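Side-chain contacts in aminopentol aminotransferase (Sphingopyxis macrogoltabida, PDB 6HBS), which catalyses the pyridoxal-phosphate-dependent transfer of the amino group of aminopentol (hydrolysed fumonisin B1) to pyruvate, giving 2-keto-HFB1 and L-alanine in fumonisin breakdown: residues A[96-101]-A[296-301]; A[58-63]-A[235-240]; A[72-77]-A[262-267]. One frame throughout, in Å; residues are numbered along the deposited sequence.

Contact 1: A[96-101]-A[296-301]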
ATOM      1  N   VAL A  96      -8.115  17.704   0.156  1.00 19.64           N
ATOM      2  CA  VAL A  96      -8.001  18.878   1.002  1.00 20.28           C
ATOM      3  C   VAL A  96      -9.010  18.783   2.152  1.00 21.53           C
ATOM      4  O   VAL A  96      -8.648  19.050   3.312  1.00 22.71           O
ATOM      5  CB  VAL A  96      -8.137  20.200   0.212  1.00 20.49           C
ATOM      6  CG1 VAL A  96      -8.020  21.408   1.139  1.00 21.89           C
ATOM      7  CG2 VAL A  96      -7.107  20.282  -0.897  1.00 21.14           C
ATOM      8  N   ASN A  97     -10.249  18.397   1.846  1.00 21.50           N
ATOM      9  CA  ASN A  97     -11.305  18.243   2.843  1.00 22.20           C
ATOM     10  C   ASN A  97     -10.921  17.163   3.867  1.00 20.49           C
ATOM     11  O   ASN A  97     -11.151  17.339   5.056  1.00 19.58           O
ATOM     12  CB  ASN A  97     -12.651  17.920   2.203  1.00 22.96           C
ATOM     13  CG  ASN A  97     -13.101  19.057   1.313  1.00 25.86           C
ATOM     14  OD1 ASN A  97     -12.507  19.318   0.287  1.00 30.95           O
ATOM     15  ND2 ASN A  97     -14.092  19.792   1.747  1.00 29.98           N
ATOM     16  N   LEU A  98     -10.358  16.055   3.388  1.00 18.96           N
ATOM     17  CA  LEU A  98      -9.953  14.965   4.289  1.00 18.69           C
ATOM     18  C   LEU A  98      -8.826  15.441   5.220  1.00 19.08           C
ATOM     19  O   LEU A  98      -8.912  15.215   6.430  1.00 17.17           O
ATOM     20  CB  LEU A  98      -9.543  13.737   3.482  1.00 18.44           C
ATOM     21  CG  LEU A  98      -8.938  12.595   4.286  1.00 18.17           C
ATOM     22  CD1 LEU A  98      -9.924  12.043   5.303  1.00 18.09           C
ATOM     23  CD2 LEU A  98      -8.428  11.527   3.357  1.00 18.61           C
ATOM     24  N   ALA A  99      -7.802  16.112   4.684  1.00 18.84           N
ATOM     25  CA  ALA A  99      -6.697  16.569   5.504  1.00 18.91           C
ATOM     26  C   ALA A  99      -7.203  17.563   6.548  1.00 21.16           C
ATOM     27  O   ALA A  99      -6.773  17.511   7.694  1.00 20.15           O
ATOM     28  CB  ALA A  99      -5.598  17.155   4.670  1.00 19.25           C
ATOM     29  N   GLU A 100      -8.122  18.455   6.149  1.00 21.00           N
ATOM     30  CA  GLU A 100      -8.736  19.405   7.107  1.00 22.71           C
ATOM     31  C   GLU A 100      -9.453  18.637   8.217  1.00 22.77           C
ATOM     32  O   GLU A 100      -9.309  18.957   9.391  1.00 22.61           O
ATOM     33  CB  GLU A 100      -9.709  20.370   6.428  1.00 22.14           C
ATOM     34  CG  GLU A 100      -8.989  21.424   5.624  1.00 22.84           C
ATOM     35  CD  GLU A 100      -9.840  22.258   4.668  1.00 23.98           C
ATOM     36  OE1 GLU A 100     -10.974  21.831   4.342  1.00 24.87           O
ATOM     37  OE2 GLU A 100      -9.345  23.326   4.247  1.00 23.15           O
ATOM     38  N   ALA A 101     -10.240  17.638   7.840  1.00 22.93           N
ATOM     39  CA  ALA A 101     -11.039  16.909   8.837  1.00 22.37           C
ATOM     40  C   ALA A 101     -10.105  16.178   9.812  1.00 21.93           C
ATOM     41  O   ALA A 101     -10.304  16.216  11.045  1.00 21.97           O
ATOM     42  CB  ALA A 101     -12.005  15.971   8.178  1.00 21.11           C
ATOM     43  N   ALA A 296     -12.993   9.600   0.173  1.00 17.68           N
ATOM     44  CA  ALA A 296     -14.421   9.889   0.385  1.00 17.68           C
ATOM     45  C   ALA A 296     -14.977   9.015   1.520  1.00 17.19           C
ATOM     46  O   ALA A 296     -15.750   9.489   2.397  1.00 16.98           O
ATOM     47  CB  ALA A 296     -15.189   9.684  -0.917  1.00 19.14           C
ATOM     48  N   ALA A 297     -14.624   7.731   1.493  1.00 17.56           N
ATOM     49  CA  ALA A 297     -14.995   6.832   2.597  1.00 17.77           C
ATOM     50  C   ALA A 297     -14.432   7.321   3.945  1.00 18.29           C
ATOM     51  O   ALA A 297     -15.119   7.256   4.972  1.00 17.48           O
ATOM     52  CB  ALA A 297     -14.553   5.439   2.294  1.00 17.44           C
ATOM     53  N   ALA A 298     -13.200   7.842   3.947  1.00 17.40           N
ATOM     54  CA  ALA A 298     -12.566   8.267   5.176  1.00 17.10           C
ATOM     55  C   ALA A 298     -13.286   9.511   5.699  1.00 19.98           C
ATOM     56  O   ALA A 298     -13.500   9.643   6.902  1.00 18.18           O
ATOM     57  CB  ALA A 298     -11.085   8.528   4.949  1.00 17.38           C
ATOM     58  N   ILE A 299     -13.645  10.441   4.796  1.00 18.18           N
ATOM     59  CA  ILE A 299     -14.339  11.649   5.228  1.00 18.22           C
ATOM     60  C   ILE A 299     -15.633  11.243   5.948  1.00 18.95           C
ATOM     61  O   ILE A 299     -15.987  11.832   6.958  1.00 19.11           O
ATOM     62  CB  ILE A 299     -14.577  12.614   4.051  1.00 18.47           C
ATOM     63  CG1 ILE A 299     -13.261  13.274   3.630  1.00 20.13           C
ATOM     64  CG2 ILE A 299     -15.632  13.650   4.360  1.00 18.76           C
ATOM     65  CD1 ILE A 299     -13.371  14.051   2.320  1.00 20.52           C
ATOM     66  N   GLU A 300     -16.372  10.293   5.396  1.00 18.80           N
ATOM     67  CA  GLU A 300     -17.657   9.941   5.978  1.00 20.33           C
ATOM     68  C   GLU A 300     -17.480   9.139   7.285  1.00 21.21           C
ATOM     69  O   GLU A 300     -18.216   9.327   8.229  1.00 18.84           O
ATOM     70  CB  GLU A 300     -18.468   9.173   4.954  1.00 19.64           C
ATOM     71  CG  GLU A 300     -19.854   8.780   5.418  1.00 20.45           C
ATOM     72  CD  GLU A 300     -20.803   9.929   5.702  1.00 24.18           C
ATOM     73  OE1 GLU A 300     -20.440  11.060   5.488  1.00 24.22           O
ATOM     74  OE2 GLU A 300     -21.897   9.658   6.177  1.00 29.65           O
ATOM     75  N   THR A 301     -16.527   8.202   7.307  1.00 19.91           N
ATOM     76  CA  THR A 301     -16.146   7.484   8.526  1.00 18.78           C
ATOM     77  C   THR A 301     -15.731   8.474   9.623  1.00 19.07           C
ATOM     78  O   THR A 301     -16.235   8.387  10.740  1.00 20.52           O
ATOM     79  CB  THR A 301     -15.031   6.480   8.234  1.00 18.41           C
ATOM     80  OG1 THR A 301     -15.453   5.577   7.213  1.00 17.70           O
ATOM     81  CG2 THR A 301     -14.634   5.722   9.476  1.00 18.60           C
TER
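Leu-98 and Ile-299 mark the place where helices 94-105 and 292-307 come together: their CA atoms are 5.6 Å apart, the nearest pair between the two segments. The axes of 96-101 and 296-301 approach to 9.5 Å and run in broadly the same N-to-C direction, crossing at 33°. At this spacing the small Ala-298 and the two branched side chains fill the seam between them. The side chains of Leu-98 and Ile-299 cross obliquely, and the isoleucine also reaches the backbone of Leu-98. CB of Leu-98 rests on CG1 of Ile-299 at 3.7 Å. With CG anti to the backbone N (chi1 173°), the leucine's branched end turns to the partner helix, and its CD1 meets CB of Ala-298, also at 3.7 Å. Ile-299 answers with its longer branch. CG1 stands beside its own backbone N, and the chain is extended from CA to CD1 (chi2 170°), so the terminal methyl slides over the backbone of 96-101. There CD1 lies 3.8 Å from the backbone N of Leu-98 and 3.9 Å from CB of Asn-97, at the partly exposed margin of the seam. The deeper side is closed by other hydrophobic groups: Leu-98 also packs on Phe-114 of strand 111-115, on Ile-266, and on Met-295 and Leu-302 of the partner helix. Helix 94-105 turns another flank to the second subunit, where Glu-100 forms a salt bridge with Arg-13 of that chain. Between the two segments themselves the contact is aliphatic, carried by methyl and methylene groups with no polar bond to set its direction. The orientation of the helices here therefore rests on the fit of these aliphatic groups, and probably also on the neighbours that pack on Leu-98.

Contact 2: A[58-63]-A[235-240]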
ATOM      1  N   TYR A  58     -15.244 -11.434  15.659  1.00 16.77           N
ATOM      2  CA  TYR A  58     -14.530 -10.649  16.675  1.00 17.58           C
ATOM      3  C   TYR A  58     -13.123 -10.269  16.191  1.00 18.09           C
ATOM      4  O   TYR A  58     -12.359  -9.707  16.958  1.00 18.42           O
ATOM      5  CB  TYR A  58     -14.548 -11.344  18.051  1.00 18.17           C
ATOM      6  CG  TYR A  58     -15.930 -11.309  18.644  1.00 17.73           C
ATOM      7  CD1 TYR A  58     -16.392 -10.165  19.268  1.00 20.16           C
ATOM      8  CD2 TYR A  58     -16.819 -12.341  18.447  1.00 19.54           C
ATOM      9  CE1 TYR A  58     -17.690 -10.083  19.763  1.00 21.38           C
ATOM     10  CE2 TYR A  58     -18.129 -12.269  18.903  1.00 21.83           C
ATOM     11  CZ  TYR A  58     -18.555 -11.149  19.601  1.00 21.60           C
ATOM     12  OH  TYR A  58     -19.835 -11.034  20.057  1.00 21.02           O
ATOM     13  N   MET A  59     -12.808 -10.498  14.912  1.00 18.40           N
ATOM     14  CA  MET A  59     -11.567  -9.932  14.338  1.00 18.93           C
ATOM     15  C   MET A  59     -11.823  -8.574  13.685  1.00 17.95           C
ATOM     16  O   MET A  59     -10.905  -7.783  13.532  1.00 17.81           O
ATOM     17  CB  MET A  59     -10.947 -10.846  13.288  1.00 18.57           C
ATOM     18  CG  MET A  59     -10.525 -12.176  13.785  1.00 20.98           C
ATOM     19  SD  MET A  59      -9.871 -12.148  15.450  1.00 26.30           S
ATOM     20  CE  MET A  59      -8.385 -11.178  15.326  1.00 23.19           C
ATOM     21  N   CYS A  60     -13.067  -8.293  13.311  1.00 16.83           N
ATOM     22  CA  CYS A  60     -13.396  -7.060  12.540  1.00 17.32           C
ATOM     23  C   CYS A  60     -12.353  -6.874  11.413  1.00 17.21           C
ATOM     24  O   CYS A  60     -11.788  -5.800  11.215  1.00 16.47           O
ATOM     25  CB  CYS A  60     -13.403  -5.806  13.392  1.00 17.69           C
ATOM     26  SG  CYS A  60     -14.653  -5.782  14.700  1.00 18.65           S
ATOM     27  N   ALA A  61     -12.119  -7.948  10.675  1.00 18.76           N
ATOM     28  CA  ALA A  61     -11.223  -7.936   9.505  1.00 19.99           C
ATOM     29  C   ALA A  61      -9.785  -7.568   9.927  1.00 19.90           C
ATOM     30  O   ALA A  61      -9.022  -7.051   9.123  1.00 18.14           O
ATOM     31  CB  ALA A  61     -11.795  -6.970   8.482  1.00 19.71           C
ATOM     32  N   TYR A  62      -9.435  -7.845  11.193  1.00 19.53           N
ATOM     33  CA  TYR A  62      -8.136  -7.537  11.852  1.00 20.08           C
ATOM     34  C   TYR A  62      -7.974  -6.039  12.031  1.00 18.79           C
ATOM     35  O   TYR A  62      -6.882  -5.534  12.008  1.00 19.22           O
ATOM     36  CB  TYR A  62      -6.939  -8.142  11.102  1.00 22.15           C
ATOM     37  CG  TYR A  62      -6.746  -9.605  11.373  1.00 20.61           C
ATOM     38  CD1 TYR A  62      -7.427 -10.576  10.658  1.00 22.51           C
ATOM     39  CD2 TYR A  62      -5.865 -10.024  12.351  1.00 24.50           C
ATOM     40  CE1 TYR A  62      -7.249 -11.927  10.927  1.00 22.55           C
ATOM     41  CE2 TYR A  62      -5.650 -11.365  12.615  1.00 24.45           C
ATOM     42  CZ  TYR A  62      -6.341 -12.317  11.897  1.00 24.20           C
ATOM     43  OH  TYR A  62      -6.120 -13.629  12.190  1.00 28.19           O
ATOM     44  N   GLY A  63      -9.107  -5.365  12.270  1.00 18.18           N
ATOM     45  CA  GLY A  63      -9.170  -3.985  12.656  1.00 16.27           C
ATOM     46  C   GLY A  63     -10.083  -3.132  11.780  1.00 17.26           C
ATOM     47  O   GLY A  63     -10.818  -2.301  12.297  1.00 17.15           O
ATOM     48  N   GLY A 235      -6.224   3.112  16.863  1.00 16.45           N
ATOM     49  CA  GLY A 235      -6.804   4.382  16.543  1.00 16.58           C
ATOM     50  C   GLY A 235      -8.324   4.259  16.368  1.00 17.27           C
ATOM     51  O   GLY A 235      -8.814   3.329  15.734  1.00 17.99           O
ATOM     52  N   PHE A 236      -9.041   5.147  17.060  1.00 18.11           N
ATOM     53  CA  PHE A 236     -10.482   5.324  17.046  1.00 17.71           C
ATOM     54  C   PHE A 236     -11.237   4.215  17.782  1.00 18.62           C
ATOM     55  O   PHE A 236     -12.474   4.266  17.821  1.00 18.71           O
ATOM     56  CB  PHE A 236     -11.027   5.482  15.625  1.00 17.39           C
ATOM     57  CG  PHE A 236     -10.486   6.719  14.980  1.00 17.56           C
ATOM     58  CD1 PHE A 236     -10.664   7.942  15.583  1.00 17.91           C
ATOM     59  CD2 PHE A 236      -9.823   6.662  13.762  1.00 17.57           C
ATOM     60  CE1 PHE A 236     -10.183   9.089  14.985  1.00 20.00           C
ATOM     61  CE2 PHE A 236      -9.364   7.823  13.164  1.00 17.83           C
ATOM     62  CZ  PHE A 236      -9.540   9.023  13.772  1.00 19.16           C
ATOM     63  N   ARG A 237     -10.538   3.273  18.412  1.00 17.32           N
ATOM     64  CA  ARG A 237     -11.204   2.370  19.353  1.00 18.76           C
ATOM     65  C   ARG A 237     -10.813   2.720  20.812  1.00 19.02           C
ATOM     66  O   ARG A 237     -11.395   2.188  21.753  1.00 19.10           O
ATOM     67  CB  ARG A 237     -10.932   0.907  18.994  1.00 17.51           C
ATOM     68  CG  ARG A 237     -11.824   0.332  17.905  1.00 17.46           C
ATOM     69  CD  ARG A 237     -11.577  -1.155  17.773  1.00 18.03           C
ATOM     70  NE  ARG A 237     -12.364  -1.758  16.729  1.00 17.55           N
ATOM     71  CZ  ARG A 237     -11.986  -1.839  15.452  1.00 19.30           C
ATOM     72  NH1 ARG A 237     -10.861  -1.241  15.072  1.00 16.04           N
ATOM     73  NH2 ARG A 237     -12.728  -2.512  14.576  1.00 15.87           N
ATOM     74  N   VAL A 238      -9.857   3.628  21.008  1.00 20.12           N
ATOM     75  CA  VAL A 238      -9.493   4.115  22.346  1.00 20.52           C
ATOM     76  C   VAL A 238     -10.153   5.484  22.580  1.00 20.77           C
ATOM     77  O   VAL A 238     -10.672   5.753  23.651  1.00 22.50           O
ATOM     78  CB  VAL A 238      -7.962   4.155  22.537  1.00 20.73           C
ATOM     79  CG1 VAL A 238      -7.569   4.847  23.838  1.00 22.14           C
ATOM     80  CG2 VAL A 238      -7.364   2.765  22.474  1.00 19.88           C
ATOM     81  N   ALA A 239     -10.132   6.350  21.572  1.00 20.54           N
ATOM     82  CA  ALA A 239     -10.611   7.699  21.676  1.00 21.66           C
ATOM     83  C   ALA A 239     -10.912   8.234  20.270  1.00 22.30           C
ATOM     84  O   ALA A 239     -10.605   7.537  19.287  1.00 19.82           O
ATOM     85  CB  ALA A 239      -9.560   8.544  22.375  1.00 22.89           C
ATOM     86  N   ARG A 240     -11.469   9.459  20.200  1.00 21.45           N
ATOM     87  CA  ARG A 240     -11.770  10.163  18.930  1.00 24.01           C
ATOM     88  C   ARG A 240     -10.555  11.012  18.500  1.00 24.08           C
ATOM     89  O   ARG A 240     -10.602  11.829  17.566  1.00 26.83           O
ATOM     90  CB  ARG A 240     -13.047  11.001  19.086  1.00 24.42           C
ATOM     91  CG  ARG A 240     -14.316  10.165  19.205  1.00 23.98           C
ATOM     92  CD  ARG A 240     -15.569  10.981  19.478  1.00 23.19           C
ATOM     93  NE  ARG A 240     -16.798  10.191  19.367  1.00 22.37           N
ATOM     94  CZ  ARG A 240     -17.313   9.441  20.349  1.00 22.25           C
ATOM     95  NH1 ARG A 240     -16.707   9.408  21.523  1.00 20.48           N
ATOM     96  NH2 ARG A 240     -18.369   8.676  20.129  1.00 19.58           N
TER
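Beside the cofactor site of this fold type I enzyme, Arg-237 reaches from the loop after strand 226-230 to Gly-63 and Cys-60, in the loop between strand 54-57 and helix 72-82. Strand 226-230 ends at Asp-230, one of the residues lining the pyridoxal phosphate pocket, and Gly-63 itself is about 4 Å from the side chain of Lys-258. The backbones stay well apart, with 9.5 Å between CA of Gly-63 and CA of Arg-237, so the arginine has to bridge the gap. It does so with a chain stretched straight from CG to NE, launched with CG beside the backbone N (chi1 -82°). At its end the guanidinium closes like a fork on one atom: NH1 and NH2 both donate to O of Gly-63, each at 3.0 Å. Since the oxygen is shared between the two prongs, both bonds are bent to about 145° at the hydrogen. The oxygen lies in the guanidinium plane, at its edge. Seen from the carbonyl, NH1 sits in plane on a lone pair, whereas NH2 is tilted 35° from that plane. A third bond, from NE to O of Leu-380, restricts rotation of the guanidinium together with the pair to Gly-63. Cys-60 adds a side wall: its CB is 3.6 Å from NH2 of Arg-237 and its SG 3.8 Å from the same nitrogen. The loop presents these groups through an unusual backbone, with positive phi at every residue from Cys-60 to Gly-63, and N of Gly-63 bonds to O of Cys-60 at 2.9 Å. Nearby, N of Ala-61 bonds to the hydroxyl of Thr-89 of the second subunit. A buried arginine donating end-on to one main-chain carbonyl thus ties two loops together, close to the cofactor site and dimer interface of a class III aminotransferase.

Contact 3: A[72-77]-A[262-267]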
ATOM      1  N   SER A  72     -24.079   1.578   5.455  1.00 22.05           N
ATOM      2  CA  SER A  72     -24.767   2.094   4.298  1.00 22.32           C
ATOM      3  C   SER A  72     -24.387   3.557   4.013  1.00 20.90           C
ATOM      4  O   SER A  72     -24.293   3.941   2.836  1.00 20.98           O
ATOM      5  CB  SER A  72     -26.270   1.908   4.491  1.00 26.71           C
ATOM      6  OG  SER A  72     -26.704   2.868   5.430  1.00 32.13           O
ATOM      7  N   GLU A  73     -24.102   4.368   5.050  1.00 20.28           N
ATOM      8  CA  GLU A  73     -23.706   5.736   4.857  1.00 20.94           C
ATOM      9  C   GLU A  73     -22.295   5.841   4.220  1.00 21.19           C
ATOM     10  O   GLU A  73     -22.038   6.675   3.345  1.00 20.37           O
ATOM     11  CB  GLU A  73     -23.769   6.490   6.170  1.00 24.05           C
ATOM     12  CG  GLU A  73     -25.151   6.486   6.830  1.00 28.89           C
ATOM     13  CD  GLU A  73     -25.025   6.906   8.286  1.00 32.72           C
ATOM     14  OE1 GLU A  73     -25.224   8.085   8.565  1.00 36.96           O
ATOM     15  OE2 GLU A  73     -24.639   6.067   9.123  1.00 34.32           O
ATOM     16  N   ILE A  74     -21.369   4.993   4.638  1.00 19.19           N
ATOM     17  CA  ILE A  74     -20.031   5.045   4.070  1.00 20.29           C
ATOM     18  C   ILE A  74     -20.080   4.522   2.621  1.00 19.88           C
ATOM     19  O   ILE A  74     -19.413   5.127   1.749  1.00 19.98           O
ATOM     20  CB  ILE A  74     -19.042   4.290   4.976  1.00 21.25           C
ATOM     21  CG1 ILE A  74     -18.938   5.013   6.327  1.00 21.51           C
ATOM     22  CG2 ILE A  74     -17.677   4.116   4.293  1.00 20.53           C
ATOM     23  CD1 ILE A  74     -18.616   4.112   7.474  1.00 24.86           C
ATOM     24  N   GLU A  75     -20.878   3.471   2.356  1.00 18.67           N
ATOM     25  CA  GLU A  75     -20.983   2.932   1.031  1.00 20.76           C
ATOM     26  C   GLU A  75     -21.646   3.963   0.114  1.00 23.48           C
ATOM     27  O   GLU A  75     -21.214   4.041  -1.053  1.00 23.63           O
ATOM     28  CB  GLU A  75     -21.756   1.614   0.981  1.00 23.34           C
ATOM     29  CG  GLU A  75     -21.046   0.482   1.692  1.00 24.05           C
ATOM     30  CD  GLU A  75     -19.573   0.301   1.320  1.00 27.47           C
ATOM     31  OE1 GLU A  75     -19.241   0.532   0.148  1.00 30.46           O
ATOM     32  OE2 GLU A  75     -18.766  -0.040   2.213  1.00 30.55           O
ATOM     33  N   ALA A  76     -22.596   4.760   0.651  1.00 21.49           N
ATOM     34  CA  ALA A  76     -23.213   5.903  -0.093  1.00 23.87           C
ATOM     35  C   ALA A  76     -22.175   6.985  -0.446  1.00 23.25           C
ATOM     36  O   ALA A  76     -22.174   7.496  -1.565  1.00 21.02           O
ATOM     37  CB  ALA A  76     -24.375   6.496   0.672  1.00 23.38           C
ATOM     38  N   ALA A  77     -21.295   7.331   0.502  1.00 19.90           N
ATOM     39  CA  ALA A  77     -20.281   8.344   0.261  1.00 20.63           C
ATOM     40  C   ALA A  77     -19.290   7.841  -0.786  1.00 20.08           C
ATOM     41  O   ALA A  77     -18.878   8.630  -1.652  1.00 22.57           O
ATOM     42  CB  ALA A  77     -19.577   8.742   1.537  1.00 21.05           C
ATOM     43  N   ASN A 262     -13.297   2.569   7.311  1.00 16.63           N
ATOM     44  CA  ASN A 262     -14.158   1.441   7.574  1.00 16.61           C
ATOM     45  C   ASN A 262     -13.921   0.278   6.591  1.00 17.95           C
ATOM     46  O   ASN A 262     -14.845  -0.452   6.256  1.00 17.35           O
ATOM     47  CB  ASN A 262     -15.650   1.823   7.567  1.00 17.89           C
ATOM     48  CG  ASN A 262     -16.491   0.773   8.256  1.00 18.91           C
ATOM     49  OD1 ASN A 262     -16.087   0.299   9.320  1.00 18.18           O
ATOM     50  ND2 ASN A 262     -17.633   0.397   7.669  1.00 19.56           N
ATOM     51  N   GLY A 263     -12.670   0.066   6.159  1.00 17.19           N
ATOM     52  CA  GLY A 263     -12.346  -1.069   5.281  1.00 16.25           C
ATOM     53  C   GLY A 263     -11.750  -0.628   3.948  1.00 16.69           C
ATOM     54  O   GLY A 263     -11.090  -1.411   3.312  1.00 16.91           O
ATOM     55  N   TYR A 264     -12.032   0.600   3.509  1.00 16.47           N
ATOM     56  CA  TYR A 264     -11.359   1.161   2.307  1.00 17.57           C
ATOM     57  C   TYR A 264      -9.863   1.356   2.602  1.00 18.05           C
ATOM     58  O   TYR A 264      -9.475   1.672   3.722  1.00 16.07           O
ATOM     59  CB  TYR A 264     -12.075   2.433   1.865  1.00 19.04           C
ATOM     60  CG  TYR A 264     -13.381   2.157   1.155  1.00 19.36           C
ATOM     61  CD1 TYR A 264     -14.549   1.947   1.860  1.00 21.13           C
ATOM     62  CD2 TYR A 264     -13.437   2.041  -0.227  1.00 21.83           C
ATOM     63  CE1 TYR A 264     -15.745   1.649   1.227  1.00 21.17           C
ATOM     64  CE2 TYR A 264     -14.630   1.779  -0.883  1.00 22.75           C
ATOM     65  CZ  TYR A 264     -15.789   1.580  -0.149  1.00 25.07           C
ATOM     66  OH  TYR A 264     -16.962   1.284  -0.788  1.00 26.48           O
ATOM     67  N   PRO A 265      -8.964   1.125   1.611  1.00 17.15           N
ATOM     68  CA  PRO A 265      -7.521   1.104   1.859  1.00 15.69           C
ATOM     69  C   PRO A 265      -6.946   2.513   1.833  1.00 17.44           C
ATOM     70  O   PRO A 265      -6.780   3.127   0.747  1.00 18.48           O
ATOM     71  CB  PRO A 265      -7.002   0.240   0.710  1.00 16.54           C
ATOM     72  CG  PRO A 265      -7.948   0.569  -0.439  1.00 16.68           C
ATOM     73  CD  PRO A 265      -9.300   0.806   0.214  1.00 16.93           C
ATOM     74  N   ILE A 266      -6.610   3.000   3.031  1.00 15.75           N
ATOM     75  CA  ILE A 266      -5.997   4.279   3.206  1.00 16.83           C
ATOM     76  C   ILE A 266      -5.381   4.307   4.622  1.00 16.27           C
ATOM     77  O   ILE A 266      -5.952   3.772   5.583  1.00 15.15           O
ATOM     78  CB  ILE A 266      -6.971   5.447   2.974  1.00 16.99           C
ATOM     79  CG1 ILE A 266      -6.276   6.799   3.133  1.00 16.49           C
ATOM     80  CG2 ILE A 266      -8.215   5.346   3.860  1.00 18.21           C
ATOM     81  CD1 ILE A 266      -7.048   7.959   2.562  1.00 17.76           C
ATOM     82  N   SER A 267      -4.209   4.928   4.703  1.00 16.48           N
ATOM     83  CA  SER A 267      -3.420   5.099   5.961  1.00 16.45           C
ATOM     84  C   SER A 267      -2.912   6.531   5.975  1.00 16.97           C
ATOM     85  O   SER A 267      -3.020   7.248   4.964  1.00 16.07           O
ATOM     86  CB  SER A 267      -2.293   4.070   6.064  1.00 17.29           C
ATOM     87  OG  SER A 267      -2.810   2.736   6.071  1.00 15.73           O
TER
HETATM   88  O   HOH W   1     -18.721   0.275   4.943  1.00 28.00           O
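The first turns of helix 72-82 lie against the loop 262-267 at Ile-74 and Asn-262, whose CA atoms are 7.7 Å apart. CD1 of Ile-74 touches CB of Asn-262 at 3.7 Å, the two side chains crossing at about a right angle. One residue on, Glu-75 bends at chi2 (-49°) and brings its carboxylate round to Tyr-264. The tyrosine OH donates to OE1 of Glu-75 at 2.6 Å, meeting it on the syn side, slightly out of the carboxylate plane; OE1 in turn lies in the plane of the ring, at its edge. The carboxylate and ring planes are only 27° apart. This loop follows Lys-258, probably the cofactor-linking lysine as in relatives, on the way to strand 267-271, the antiparallel member of the large fold type I sheet. The other carboxylate oxygen, Glu-75 OE2, receives a hydrogen bond from a water at 2.7 Å, and that water accepts one from ND2 of Asn-262 at 2.9 Å. Asn-262 is held further by the 66-68 region: OD1 accepts from N of Leu-67 and ND2 donates to O of Gly-68. Arg-82 of the second subunit packs on both Glu-75 and Tyr-264.

Overall arrangement
Contacts 1 and 3 adjoin, their centres about 10 Å apart, and helix 292-307 serves both: it packs on helix 94-105 in contact 1, while Ala-297 CB lies 3.5 Å from Tyr-264 CD1 and Thr-301 OG1 3.5 Å from Ile-74 CD1 of contact 3. Contact 2 is set deeper, its centre about 18 Å from that of contact 1 and about 14 Å from that of contact 3, and touches neither. It is closer to the cofactor than contact 3: Gly-63 is about 8 Å from pyridoxal phosphate, the side chain of Tyr-264 about 12 Å. Lys-258 falls in sequence between 235-240 and 262-267, and all three contacts reach the second subunit.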